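Local coordinates for GARP domain-containing protein (Trypanosoma brucei brucei TREU927, PDB 6XZ6), which serves as a trypanosome receptor for the host complement regulator factor H and increases transmission of the parasite to tsetse flies, at residues K21-L26 with S113-L118; R77-V82 with S203-E208; Y84-R89 with D196-A201. One frame throughout, in Å; residues are numbered along the deposited sequence.

Interaction 1 (K21-L26 with S113-L118); sequences KQLRKL and SVFSGL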
ATOM      1  N   LYS A  21      -1.933  -9.437  -6.932  1.00 22.34           N
ATOM      2  CA  LYS A  21      -3.160  -9.309  -6.138  1.00 23.26           C
ATOM      3  C   LYS A  21      -2.968  -8.349  -4.957  1.00 28.97           C
ATOM      4  O   LYS A  21      -3.874  -7.581  -4.649  1.00 31.68           O
ATOM      5  CB  LYS A  21      -3.605 -10.680  -5.642  1.00 25.39           C
ATOM      6  CG  LYS A  21      -4.358 -11.521  -6.666  1.00 26.44           C
ATOM      7  CD  LYS A  21      -4.658 -12.920  -6.101  1.00 27.08           C
ATOM      8  CE  LYS A  21      -5.733 -12.936  -5.046  1.00 42.85           C
ATOM      9  NZ  LYS A  21      -6.202 -14.310  -4.723  1.00 58.42           N
ATOM     10  N   GLN A  22      -1.788  -8.370  -4.324  1.00 24.29           N
ATOM     11  CA  GLN A  22      -1.418  -7.471  -3.211  1.00 22.40           C
ATOM     12  C   GLN A  22      -1.201  -6.045  -3.704  1.00 25.26           C
ATOM     13  O   GLN A  22      -1.590  -5.098  -3.022  1.00 27.42           O
ATOM     14  CB  GLN A  22      -0.128  -7.947  -2.548  1.00 21.52           C
ATOM     15  CG  GLN A  22      -0.293  -9.247  -1.801  1.00  9.78           C
ATOM     16  CD  GLN A  22       1.006  -9.724  -1.225  1.00 20.51           C
ATOM     17  OE1 GLN A  22       2.115  -9.297  -1.604  1.00 14.09           O
ATOM     18  NE2 GLN A  22       0.890 -10.618  -0.284  1.00 15.00           N
ATOM     19  N   LEU A  23      -0.556  -5.889  -4.874  1.00 18.30           N
ATOM     20  CA  LEU A  23      -0.279  -4.582  -5.483  1.00 16.25           C
ATOM     21  C   LEU A  23      -1.546  -3.870  -5.966  1.00 20.00           C
ATOM     22  O   LEU A  23      -1.608  -2.655  -5.925  1.00 20.17           O
ATOM     23  CB  LEU A  23       0.800  -4.686  -6.598  1.00 15.56           C
ATOM     24  CG  LEU A  23       2.202  -5.228  -6.139  1.00 17.68           C
ATOM     25  CD1 LEU A  23       3.088  -5.453  -7.283  1.00 17.44           C
ATOM     26  CD2 LEU A  23       2.886  -4.289  -5.188  1.00 17.00           C
ATOM     27  N   ARG A  24      -2.581  -4.603  -6.345  1.00 17.99           N
ATOM     28  CA  ARG A  24      -3.852  -3.997  -6.749  1.00 17.82           C
ATOM     29  C   ARG A  24      -4.683  -3.576  -5.529  1.00 24.28           C
ATOM     30  O   ARG A  24      -5.445  -2.621  -5.625  1.00 27.21           O
ATOM     31  CB  ARG A  24      -4.629  -4.954  -7.647  1.00 15.58           C
ATOM     32  CG  ARG A  24      -3.879  -5.276  -8.919  1.00 14.40           C
ATOM     33  CD  ARG A  24      -4.469  -6.488  -9.566  1.00 21.65           C
ATOM     34  NE  ARG A  24      -3.758  -6.883 -10.783  1.00 16.11           N
ATOM     35  CZ  ARG A  24      -3.842  -8.086 -11.342  1.00 22.77           C
ATOM     36  NH1 ARG A  24      -4.581  -9.041 -10.784  1.00 12.72           N
ATOM     37  NH2 ARG A  24      -3.165  -8.355 -12.440  1.00 12.41           N
ATOM     38  N   LYS A  25      -4.515  -4.271  -4.380  1.00 20.40           N
ATOM     39  CA  LYS A  25      -5.180  -3.981  -3.108  1.00 20.44           C
ATOM     40  C   LYS A  25      -4.587  -2.793  -2.400  1.00 26.34           C
ATOM     41  O   LYS A  25      -5.361  -2.021  -1.850  1.00 29.41           O
ATOM     42  CB  LYS A  25      -5.215  -5.213  -2.173  1.00 21.76           C
ATOM     43  CG  LYS A  25      -6.014  -5.064  -0.866  1.00 23.32           C
ATOM     44  CD  LYS A  25      -7.478  -4.666  -1.106  1.00 28.80           C
ATOM     45  CE  LYS A  25      -8.342  -4.815   0.105  1.00 23.79           C
ATOM     46  NZ  LYS A  25      -9.565  -3.978  -0.008  1.00 45.02           N
ATOM     47  N   LEU A  26      -3.243  -2.632  -2.387  1.00 21.95           N
ATOM     48  CA  LEU A  26      -2.567  -1.496  -1.720  1.00 21.14           C
ATOM     49  C   LEU A  26      -3.198  -0.106  -1.982  1.00 26.23           C
ATOM     50  O   LEU A  26      -3.382   0.596  -0.993  1.00 29.85           O
ATOM     51  CB  LEU A  26      -1.051  -1.413  -1.994  1.00 19.43           C
ATOM     52  CG  LEU A  26      -0.122  -2.299  -1.169  1.00 22.43           C
ATOM     53  CD1 LEU A  26       1.341  -2.022  -1.527  1.00 21.17           C
ATOM     54  CD2 LEU A  26      -0.332  -2.109   0.314  1.00 22.91           C
ATOM     55  N   SER A 113       2.004  -2.792 -13.133  1.00 19.52           N
ATOM     56  CA  SER A 113       1.936  -3.018 -14.582  1.00 22.02           C
ATOM     57  C   SER A 113       2.910  -4.111 -15.074  1.00 28.92           C
ATOM     58  O   SER A 113       2.659  -4.778 -16.098  1.00 30.77           O
ATOM     59  CB  SER A 113       2.208  -1.717 -15.325  1.00 27.33           C
ATOM     60  OG  SER A 113       3.406  -1.149 -14.818  1.00 45.91           O
ATOM     61  N   VAL A 114       4.029  -4.268 -14.345  1.00 23.33           N
ATOM     62  CA  VAL A 114       5.049  -5.260 -14.650  1.00 22.09           C
ATOM     63  C   VAL A 114       4.484  -6.656 -14.334  1.00 25.01           C
ATOM     64  O   VAL A 114       4.433  -7.489 -15.234  1.00 27.41           O
ATOM     65  CB  VAL A 114       6.422  -4.948 -13.956  1.00 23.49           C
ATOM     66  CG1 VAL A 114       7.431  -6.092 -14.144  1.00 21.78           C
ATOM     67  CG2 VAL A 114       7.001  -3.625 -14.466  1.00 23.57           C
ATOM     68  N   PHE A 115       4.022  -6.890 -13.092  1.00 17.75           N
ATOM     69  CA  PHE A 115       3.450  -8.171 -12.674  1.00 16.36           C
ATOM     70  C   PHE A 115       2.206  -8.537 -13.467  1.00 23.70           C
ATOM     71  O   PHE A 115       2.005  -9.716 -13.736  1.00 26.34           O
ATOM     72  CB  PHE A 115       3.160  -8.175 -11.186  1.00 16.32           C
ATOM     73  CG  PHE A 115       4.416  -8.298 -10.377  1.00 16.31           C
ATOM     74  CD1 PHE A 115       4.924  -9.548 -10.040  1.00 18.28           C
ATOM     75  CD2 PHE A 115       5.090  -7.165  -9.934  1.00 17.54           C
ATOM     76  CE1 PHE A 115       6.085  -9.661  -9.279  1.00 18.42           C
ATOM     77  CE2 PHE A 115       6.261  -7.278  -9.186  1.00 19.96           C
ATOM     78  CZ  PHE A 115       6.752  -8.524  -8.863  1.00 17.82           C
ATOM     79  N   SER A 116       1.386  -7.550 -13.845  1.00 20.01           N
ATOM     80  CA  SER A 116       0.200  -7.758 -14.676  1.00 21.50           C
ATOM     81  C   SER A 116       0.580  -8.205 -16.105  1.00 25.62           C
ATOM     82  O   SER A 116      -0.043  -9.107 -16.629  1.00 27.38           O
ATOM     83  CB  SER A 116      -0.675  -6.501 -14.696  1.00 26.31           C
ATOM     84  OG  SER A 116      -1.302  -6.325 -13.434  1.00 30.96           O
ATOM     85  N   GLY A 117       1.620  -7.608 -16.679  1.00 21.53           N
ATOM     86  CA  GLY A 117       2.150  -7.945 -17.996  1.00 21.42           C
ATOM     87  C   GLY A 117       2.802  -9.309 -18.037  1.00 25.15           C
ATOM     88  O   GLY A 117       2.643 -10.035 -19.019  1.00 27.81           O
ATOM     89  N   LEU A 118       3.513  -9.688 -16.972  1.00 19.29           N
ATOM     90  CA  LEU A 118       4.117 -11.010 -16.884  1.00 18.61           C
ATOM     91  C   LEU A 118       3.023 -12.066 -16.855  1.00 24.23           C
ATOM     92  O   LEU A 118       3.142 -13.083 -17.546  1.00 26.21           O
ATOM     93  CB  LEU A 118       5.059 -11.153 -15.669  1.00 17.28           C
ATOM     94  CG  LEU A 118       6.408 -10.388 -15.760  1.00 21.43           C
ATOM     95  CD1 LEU A 118       7.104 -10.320 -14.416  1.00 19.74           C
ATOM     96  CD2 LEU A 118       7.327 -10.974 -16.805  1.00 22.91           C
TER

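Interaction 2 (R77-V82 with S203-E208); sequences REAATV and SEAQEE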
ATOM      1  N   ARG A  77     -11.955  25.386  30.736  1.00 48.62           N
ATOM      2  CA  ARG A  77     -10.887  26.045  29.979  1.00 45.55           C
ATOM      3  C   ARG A  77      -9.741  25.081  29.761  1.00 48.13           C
ATOM      4  O   ARG A  77      -9.172  25.059  28.678  1.00 48.41           O
ATOM      5  CB  ARG A  77     -10.386  27.314  30.703  1.00 45.85           C
ATOM      6  CG  ARG A  77      -9.167  27.992  30.081  1.00 52.80           C
ATOM      7  CD  ARG A  77      -9.546  28.973  28.991  1.00 68.18           C
ATOM      8  NE  ARG A  77      -9.733  28.336  27.685  1.00 78.37           N
ATOM      9  CZ  ARG A  77     -10.585  28.764  26.758  1.00 90.04           C
ATOM     10  NH1 ARG A  77     -10.679  28.133  25.593  1.00 83.69           N
ATOM     11  NH2 ARG A  77     -11.363  29.816  26.994  1.00 65.93           N
ATOM     12  N   GLU A  78      -9.386  24.297  30.784  1.00 43.64           N
ATOM     13  CA  GLU A  78      -8.311  23.325  30.680  1.00 40.95           C
ATOM     14  C   GLU A  78      -8.676  22.188  29.726  1.00 42.60           C
ATOM     15  O   GLU A  78      -7.798  21.705  29.005  1.00 41.86           O
ATOM     16  CB  GLU A  78      -7.857  22.832  32.067  1.00 43.72           C
ATOM     17  CG  GLU A  78      -6.539  22.050  32.070  1.00 55.52           C
ATOM     18  CD  GLU A  78      -5.421  22.475  31.129  1.00 71.47           C
ATOM     19  OE1 GLU A  78      -4.987  21.621  30.319  1.00 61.58           O
ATOM     20  OE2 GLU A  78      -4.978  23.649  31.197  1.00 62.00           O
ATOM     21  N   ALA A  79      -9.965  21.809  29.670  1.00 37.96           N
ATOM     22  CA  ALA A  79     -10.453  20.763  28.768  1.00 36.97           C
ATOM     23  C   ALA A  79     -10.524  21.260  27.323  1.00 39.36           C
ATOM     24  O   ALA A  79     -10.255  20.501  26.394  1.00 37.15           O
ATOM     25  CB  ALA A  79     -11.813  20.284  29.218  1.00 40.07           C
ATOM     26  N   ALA A  80     -10.829  22.546  27.137  1.00 38.14           N
ATOM     27  CA  ALA A  80     -10.930  23.170  25.814  1.00 37.69           C
ATOM     28  C   ALA A  80      -9.553  23.200  25.155  1.00 39.61           C
ATOM     29  O   ALA A  80      -9.461  23.017  23.930  1.00 39.19           O
ATOM     30  CB  ALA A  80     -11.497  24.586  25.933  1.00 39.23           C
ATOM     31  N   THR A  81      -8.487  23.405  25.971  1.00 33.97           N
ATOM     32  CA  THR A  81      -7.117  23.423  25.464  1.00 31.75           C
ATOM     33  C   THR A  81      -6.641  21.983  25.242  1.00 33.23           C
ATOM     34  O   THR A  81      -5.996  21.734  24.231  1.00 32.18           O
ATOM     35  CB  THR A  81      -6.146  24.321  26.293  1.00 43.63           C
ATOM     36  OG1 THR A  81      -5.647  23.617  27.418  1.00 52.10           O
ATOM     37  CG2 THR A  81      -6.762  25.651  26.730  1.00 39.36           C
ATOM     38  N   VAL A  82      -7.006  21.026  26.117  1.00 29.60           N
ATOM     39  CA  VAL A  82      -6.656  19.617  25.905  1.00 28.99           C
ATOM     40  C   VAL A  82      -7.269  19.104  24.593  1.00 32.21           C
ATOM     41  O   VAL A  82      -6.578  18.417  23.842  1.00 32.18           O
ATOM     42  CB  VAL A  82      -6.977  18.722  27.126  1.00 35.87           C
ATOM     43  CG1 VAL A  82      -6.892  17.233  26.780  1.00 35.63           C
ATOM     44  CG2 VAL A  82      -6.053  19.055  28.298  1.00 36.13           C
ATOM     45  N   SER A 203     -16.378  16.886  25.929  1.00 54.12           N
ATOM     46  CA  SER A 203     -17.399  16.415  26.845  1.00 57.14           C
ATOM     47  C   SER A 203     -17.155  16.883  28.265  1.00 63.28           C
ATOM     48  O   SER A 203     -18.120  17.227  28.939  1.00 68.48           O
ATOM     49  CB  SER A 203     -17.482  14.898  26.790  1.00 62.06           C
ATOM     50  OG  SER A 203     -17.970  14.484  25.523  1.00 71.30           O
ATOM     51  N   GLU A 204     -15.889  16.921  28.723  1.00 56.65           N
ATOM     52  CA  GLU A 204     -15.540  17.401  30.063  1.00 57.29           C
ATOM     53  C   GLU A 204     -15.804  18.906  30.159  1.00 59.30           C
ATOM     54  O   GLU A 204     -16.314  19.353  31.174  1.00 61.46           O
ATOM     55  CB  GLU A 204     -14.086  17.058  30.434  1.00 57.28           C
ATOM     56  CG  GLU A 204     -13.788  17.204  31.928  1.00 77.20           C
ATOM     57  CD  GLU A 204     -12.423  16.751  32.439  1.00109.02           C
ATOM     58  OE1 GLU A 204     -11.881  15.748  31.913  1.00107.41           O
ATOM     59  OE2 GLU A 204     -11.909  17.385  33.391  1.00 99.28           O
ATOM     60  N   ALA A 205     -15.514  19.671  29.087  1.00 52.53           N
ATOM     61  CA  ALA A 205     -15.765  21.114  29.003  1.00 51.96           C
ATOM     62  C   ALA A 205     -17.268  21.383  28.989  1.00 60.12           C
ATOM     63  O   ALA A 205     -17.733  22.236  29.735  1.00 61.59           O
ATOM     64  CB  ALA A 205     -15.110  21.702  27.760  1.00 49.69           C
ATOM     65  N   GLN A 206     -18.028  20.623  28.188  1.00 59.14           N
ATOM     66  CA  GLN A 206     -19.487  20.735  28.076  1.00 62.86           C
ATOM     67  C   GLN A 206     -20.245  20.403  29.378  1.00 72.42           C
ATOM     68  O   GLN A 206     -21.287  21.010  29.643  1.00 75.11           O
ATOM     69  CB  GLN A 206     -20.000  19.874  26.909  1.00 64.26           C
ATOM     70  CG  GLN A 206     -19.728  20.484  25.522  1.00 66.68           C
ATOM     71  CD  GLN A 206     -20.339  19.680  24.398  1.00 70.09           C
ATOM     72  OE1 GLN A 206     -20.552  18.455  24.499  1.00 59.87           O
ATOM     73  NE2 GLN A 206     -20.621  20.368  23.294  1.00 59.71           N
ATOM     74  N   GLU A 207     -19.728  19.452  30.192  1.00 70.52           N
ATOM     75  CA  GLU A 207     -20.334  19.045  31.472  1.00 74.50           C
ATOM     76  C   GLU A 207     -20.160  20.094  32.577  1.00 80.85           C
ATOM     77  O   GLU A 207     -21.075  20.303  33.378  1.00 85.09           O
ATOM     78  CB  GLU A 207     -19.779  17.691  31.937  1.00 76.12           C
ATOM     79  CG  GLU A 207     -20.730  16.534  31.676  1.00 90.98           C
ATOM     80  CD  GLU A 207     -20.214  15.438  30.759  1.00105.11           C
ATOM     81  OE1 GLU A 207     -19.098  14.926  31.012  1.00 75.75           O
ATOM     82  OE2 GLU A 207     -20.938  15.075  29.803  1.00101.90           O
ATOM     83  N   GLU A 208     -18.979  20.734  32.627  1.00 74.24           N
ATOM     84  CA  GLU A 208     -18.635  21.778  33.595  1.00 73.93           C
ATOM     85  C   GLU A 208     -19.403  23.054  33.259  1.00 80.12           C
ATOM     86  O   GLU A 208     -19.741  23.811  34.174  1.00 81.73           O
ATOM     87  CB  GLU A 208     -17.126  22.087  33.572  1.00 71.31           C
ATOM     88  CG  GLU A 208     -16.203  20.888  33.697  1.00 75.89           C
ATOM     89  CD  GLU A 208     -15.831  20.392  35.080  1.00 96.96           C
ATOM     90  OE1 GLU A 208     -14.922  19.534  35.155  1.00 88.59           O
ATOM     91  OE2 GLU A 208     -16.432  20.848  36.081  1.00 91.39           O
TER

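Interaction 3 (Y84-R89 with D196-A201); sequences YEASVR and DAADDA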
ATOM      1  N   TYR A  84      -8.060  21.068  21.948  1.00 25.18           N
ATOM      2  CA  TYR A  84      -7.234  21.766  20.935  1.00 23.43           C
ATOM      3  C   TYR A  84      -5.892  21.040  20.677  1.00 25.25           C
ATOM      4  O   TYR A  84      -5.529  20.805  19.524  1.00 25.44           O
ATOM      5  CB  TYR A  84      -6.960  23.237  21.312  1.00 23.90           C
ATOM      6  CG  TYR A  84      -5.952  23.882  20.386  1.00 25.40           C
ATOM      7  CD1 TYR A  84      -6.263  24.136  19.054  1.00 26.44           C
ATOM      8  CD2 TYR A  84      -4.651  24.154  20.817  1.00 26.79           C
ATOM      9  CE1 TYR A  84      -5.314  24.667  18.178  1.00 25.68           C
ATOM     10  CE2 TYR A  84      -3.686  24.664  19.942  1.00 27.18           C
ATOM     11  CZ  TYR A  84      -4.032  24.948  18.632  1.00 35.96           C
ATOM     12  OH  TYR A  84      -3.097  25.489  17.778  1.00 41.29           O
ATOM     13  N   GLU A  85      -5.163  20.709  21.749  1.00 19.51           N
ATOM     14  CA  GLU A  85      -3.866  20.030  21.683  1.00 17.32           C
ATOM     15  C   GLU A  85      -3.953  18.661  21.054  1.00 23.20           C
ATOM     16  O   GLU A  85      -3.042  18.284  20.354  1.00 23.78           O
ATOM     17  CB  GLU A  85      -3.215  19.966  23.058  1.00 18.41           C
ATOM     18  CG  GLU A  85      -2.931  21.334  23.662  1.00 19.51           C
ATOM     19  CD  GLU A  85      -2.330  21.318  25.052  1.00 43.79           C
ATOM     20  OE1 GLU A  85      -2.534  20.322  25.787  1.00 35.38           O
ATOM     21  OE2 GLU A  85      -1.642  22.305  25.406  1.00 41.78           O
ATOM     22  N   ALA A  86      -5.051  17.923  21.277  1.00 23.23           N
ATOM     23  CA  ALA A  86      -5.309  16.607  20.681  1.00 22.91           C
ATOM     24  C   ALA A  86      -5.591  16.757  19.187  1.00 27.18           C
ATOM     25  O   ALA A  86      -5.132  15.932  18.411  1.00 27.46           O
ATOM     26  CB  ALA A  86      -6.480  15.927  21.376  1.00 25.49           C
ATOM     27  N   SER A  87      -6.315  17.825  18.774  1.00 24.37           N
ATOM     28  CA  SER A  87      -6.590  18.129  17.361  1.00 22.78           C
ATOM     29  C   SER A  87      -5.254  18.431  16.594  1.00 24.92           C
ATOM     30  O   SER A  87      -5.099  18.086  15.420  1.00 24.95           O
ATOM     31  CB  SER A  87      -7.606  19.270  17.255  1.00 24.96           C
ATOM     32  OG  SER A  87      -7.041  20.536  16.959  1.00 31.41           O
ATOM     33  N   VAL A  88      -4.292  19.044  17.284  1.00 20.28           N
ATOM     34  CA  VAL A  88      -2.977  19.363  16.728  1.00 18.98           C
ATOM     35  C   VAL A  88      -2.191  18.047  16.507  1.00 23.99           C
ATOM     36  O   VAL A  88      -1.522  17.891  15.475  1.00 23.52           O
ATOM     37  CB  VAL A  88      -2.216  20.391  17.605  1.00 20.67           C
ATOM     38  CG1 VAL A  88      -0.742  20.451  17.233  1.00 19.52           C
ATOM     39  CG2 VAL A  88      -2.855  21.773  17.500  1.00 20.05           C
ATOM     40  N   ARG A  89      -2.307  17.098  17.468  1.00 19.86           N
ATOM     41  CA  ARG A  89      -1.694  15.779  17.358  1.00 18.65           C
ATOM     42  C   ARG A  89      -2.348  14.954  16.234  1.00 23.68           C
ATOM     43  O   ARG A  89      -1.634  14.205  15.565  1.00 23.64           O
ATOM     44  CB  ARG A  89      -1.742  15.039  18.679  1.00 18.68           C
ATOM     45  CG  ARG A  89      -0.628  15.457  19.625  1.00 29.75           C
ATOM     46  CD  ARG A  89      -0.529  14.578  20.856  1.00 35.10           C
ATOM     47  NE  ARG A  89      -1.761  14.638  21.640  1.00 51.00           N
ATOM     48  CZ  ARG A  89      -1.975  15.505  22.620  1.00 55.46           C
ATOM     49  NH1 ARG A  89      -1.017  16.351  22.985  1.00 20.05           N
ATOM     50  NH2 ARG A  89      -3.141  15.514  23.264  1.00 46.55           N
ATOM     51  N   ASP A 196     -10.380  10.736  19.759  1.00 34.04           N
ATOM     52  CA  ASP A 196     -11.078  10.257  20.967  1.00 37.33           C
ATOM     53  C   ASP A 196     -10.704  11.128  22.152  1.00 42.77           C
ATOM     54  O   ASP A 196     -11.570  11.472  22.947  1.00 44.82           O
ATOM     55  CB  ASP A 196     -10.723   8.783  21.286  1.00 39.97           C
ATOM     56  CG  ASP A 196     -11.100   7.757  20.219  1.00 55.46           C
ATOM     57  OD1 ASP A 196     -11.960   8.080  19.352  1.00 55.52           O
ATOM     58  OD2 ASP A 196     -10.532   6.627  20.247  1.00 64.92           O
ATOM     59  N   ALA A 197      -9.405  11.490  22.257  1.00 37.48           N
ATOM     60  CA  ALA A 197      -8.852  12.360  23.292  1.00 36.91           C
ATOM     61  C   ALA A 197      -9.523  13.740  23.257  1.00 41.81           C
ATOM     62  O   ALA A 197      -9.873  14.257  24.321  1.00 45.66           O
ATOM     63  CB  ALA A 197      -7.356  12.497  23.095  1.00 35.64           C
ATOM     64  N   ALA A 198      -9.743  14.309  22.041  1.00 34.70           N
ATOM     65  CA  ALA A 198     -10.418  15.595  21.852  1.00 34.38           C
ATOM     66  C   ALA A 198     -11.911  15.501  22.211  1.00 42.47           C
ATOM     67  O   ALA A 198     -12.431  16.415  22.825  1.00 44.04           O
ATOM     68  CB  ALA A 198     -10.236  16.092  20.430  1.00 33.05           C
ATOM     69  N   ASP A 199     -12.581  14.393  21.881  1.00 41.76           N
ATOM     70  CA  ASP A 199     -14.002  14.183  22.205  1.00 45.55           C
ATOM     71  C   ASP A 199     -14.228  14.150  23.703  1.00 50.58           C
ATOM     72  O   ASP A 199     -15.116  14.847  24.193  1.00 51.29           O
ATOM     73  CB  ASP A 199     -14.535  12.888  21.558  1.00 49.17           C
ATOM     74  CG  ASP A 199     -14.943  13.030  20.101  1.00 67.29           C
ATOM     75  OD1 ASP A 199     -15.377  14.144  19.706  1.00 70.08           O
ATOM     76  OD2 ASP A 199     -14.855  12.024  19.357  1.00 72.86           O
ATOM     77  N   ASP A 200     -13.400  13.367  24.423  1.00 47.79           N
ATOM     78  CA  ASP A 200     -13.427  13.212  25.883  1.00 50.16           C
ATOM     79  C   ASP A 200     -13.279  14.568  26.584  1.00 54.63           C
ATOM     80  O   ASP A 200     -14.008  14.834  27.542  1.00 58.56           O
ATOM     81  CB  ASP A 200     -12.301  12.260  26.357  1.00 51.61           C
ATOM     82  CG  ASP A 200     -12.374  10.798  25.908  1.00 65.39           C
ATOM     83  OD1 ASP A 200     -13.375  10.416  25.244  1.00 66.19           O
ATOM     84  OD2 ASP A 200     -11.426  10.039  26.205  1.00 72.27           O
ATOM     85  N   ALA A 201     -12.339  15.418  26.095  1.00 46.16           N
ATOM     86  CA  ALA A 201     -12.066  16.759  26.602  1.00 44.67           C
ATOM     87  C   ALA A 201     -13.235  17.696  26.296  1.00 49.33           C
ATOM     88  O   ALA A 201     -13.629  18.446  27.179  1.00 50.09           O
ATOM     89  CB  ALA A 201     -10.769  17.298  26.012  1.00 42.41           C
TER

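Interaction 1 (K21-L26 with S113-L118)
Leu23 and Arg24 of helix 4-61 reach Phe115 and Ser116 of helix 67-125, one apolar and one polar contact side by side between two long helices of an elongated, all-helical bundle. The backbones stand well apart here, with 8.9 Å between the CA atoms of Leu23 and Phe115, and the side chains do the bridging.

The apolar part is small. The methyl CD1 of Leu23 comes obliquely to the Phe115 ring, 3.7 Å from its CD2 atom. Both residues are buried and both also meet Tyr170 of helix 165-208, whose ring stacks edge-to-face with that of Phe115. Leu158 of helix 148-161 touches Phe115 as well, so the pair belongs to a core shared by several helices.

The polar part depends on the reach of Arg24. Its CG lies anti to the carbonyl carbon (chi1 -61°), and the chain then runs extended to NE, which carries the guanidinium across to the second helix. The group is gripped by residues of several elements: NE forms a salt bridge with Glu112 of helix 67-125, while NH1 donates to the carbonyl oxygens of Ala141 and of Cys138, which lie outside that helix; Cys138 is disulfide-bonded to Cys17. Glu112 also hydrogen-bonds Ser116 OG, so one carboxylate ties together both partners of the contact and probably steadies the positive charge. Across the segments, NH2 of Arg24 donates to OG of Ser116 at 2.9 Å, a nearly straight bond (172° at the hydrogen) with the hydroxyl oxygen only 6° out of the guanidinium plane.

Interaction 2 (R77-V82 with S203-E208)
Ala79 and Ala205 face each other across helices 67-125 and 165-208, with their CA atoms 5.3 Å apart. The local axes approach to 8.0 Å and run antiparallel at 158°, a spacing consistent with an Alacoil, in which alanines at the interface let two helices approach closely. The methyl CB of Ala79 rests 3.8 Å from the backbone N of Ala205 and 3.9 Å from its CB. CB of Ala205 in turn lies more loosely, 4.4 Å from the backbone N of Ala80.

Glu204 closes the outer margin. Its CB packs 4.1 Å from CB of Ala79; CG then swings anti to the backbone N (chi1 -165°), and the chain continues extended, taking the carboxylate to the exposed surface. A longer side chain thus lends the seam its methylene root alone. Ala54 and Ala55 of helix 4-61 touch Ala205 and Ala80 respectively, adding the third helix of the bundle.

No hydrogen bond or salt bridge crosses between the segments, so the cohesion between them probably rests on van der Waals contact and the burial of methyl groups, made possible by the smallness of alanine.

Interaction 3 (Y84-R89 with D196-A201)
In the antiparallel pairing of helix 67-125 with helix 165-208, Ala86 sets its methyl between two consecutive alanines of the facing helix. CB of Ala86 lies 3.9 Å from CB of Ala197 and equally far from CB of Ala198, and it comes to 3.7 Å from the backbone N of Ala198. Ala86 thus meets main chain as well as side chains, and the CA atoms of Ala86 and Ala198 are 5.3 Å apart. Ala197 sits toward the partly exposed margin, whereas Ala86 and Ala198 are buried.

Ala86 follows Ala79 by seven residues, and Ala198 precedes Ala205 by the same interval, a heptad spacing of small residues consistent with an Alacoil. Helix 4-61 completes the three-helix arrangement, with its Ser44 touching both Ser87 and Ala198 and its Ala47 also against Ala198.

Beside the seam, the hydroxyl of the buried Ser87 is satisfied within its own helix. It turns back to the carbonyl of Tyr84, OG of Ser87 donating to O of Tyr84 at 3.0 Å from a position tilted 17° from the carbonyl plane; Val88 N donates to the same oxygen. The Arg89 guanidinium lies with one face over the carbonyl O of Glu85.

Interactions 2 and 3 are successive steps of one antiparallel seam between helices 67-125 and 165-208, their centres 10 Å apart. They touch through Ala201 of interaction 3, whose CB lies 3.3 Å from Ala79 O and 4.0 Å from Val82 CG1. Interaction 1 uses the same helix 67-125, but on the opposite side of the chain's centre and with helix 4-61 as partner; its centre is 49 Å from that of interaction 2 and 39 Å from that of interaction 3. The ligand lies at this end: within 113-118, Val114 packs on Cys32 and Leu118 on Arg16 of the complement factor H chain, which touches neither seam contact.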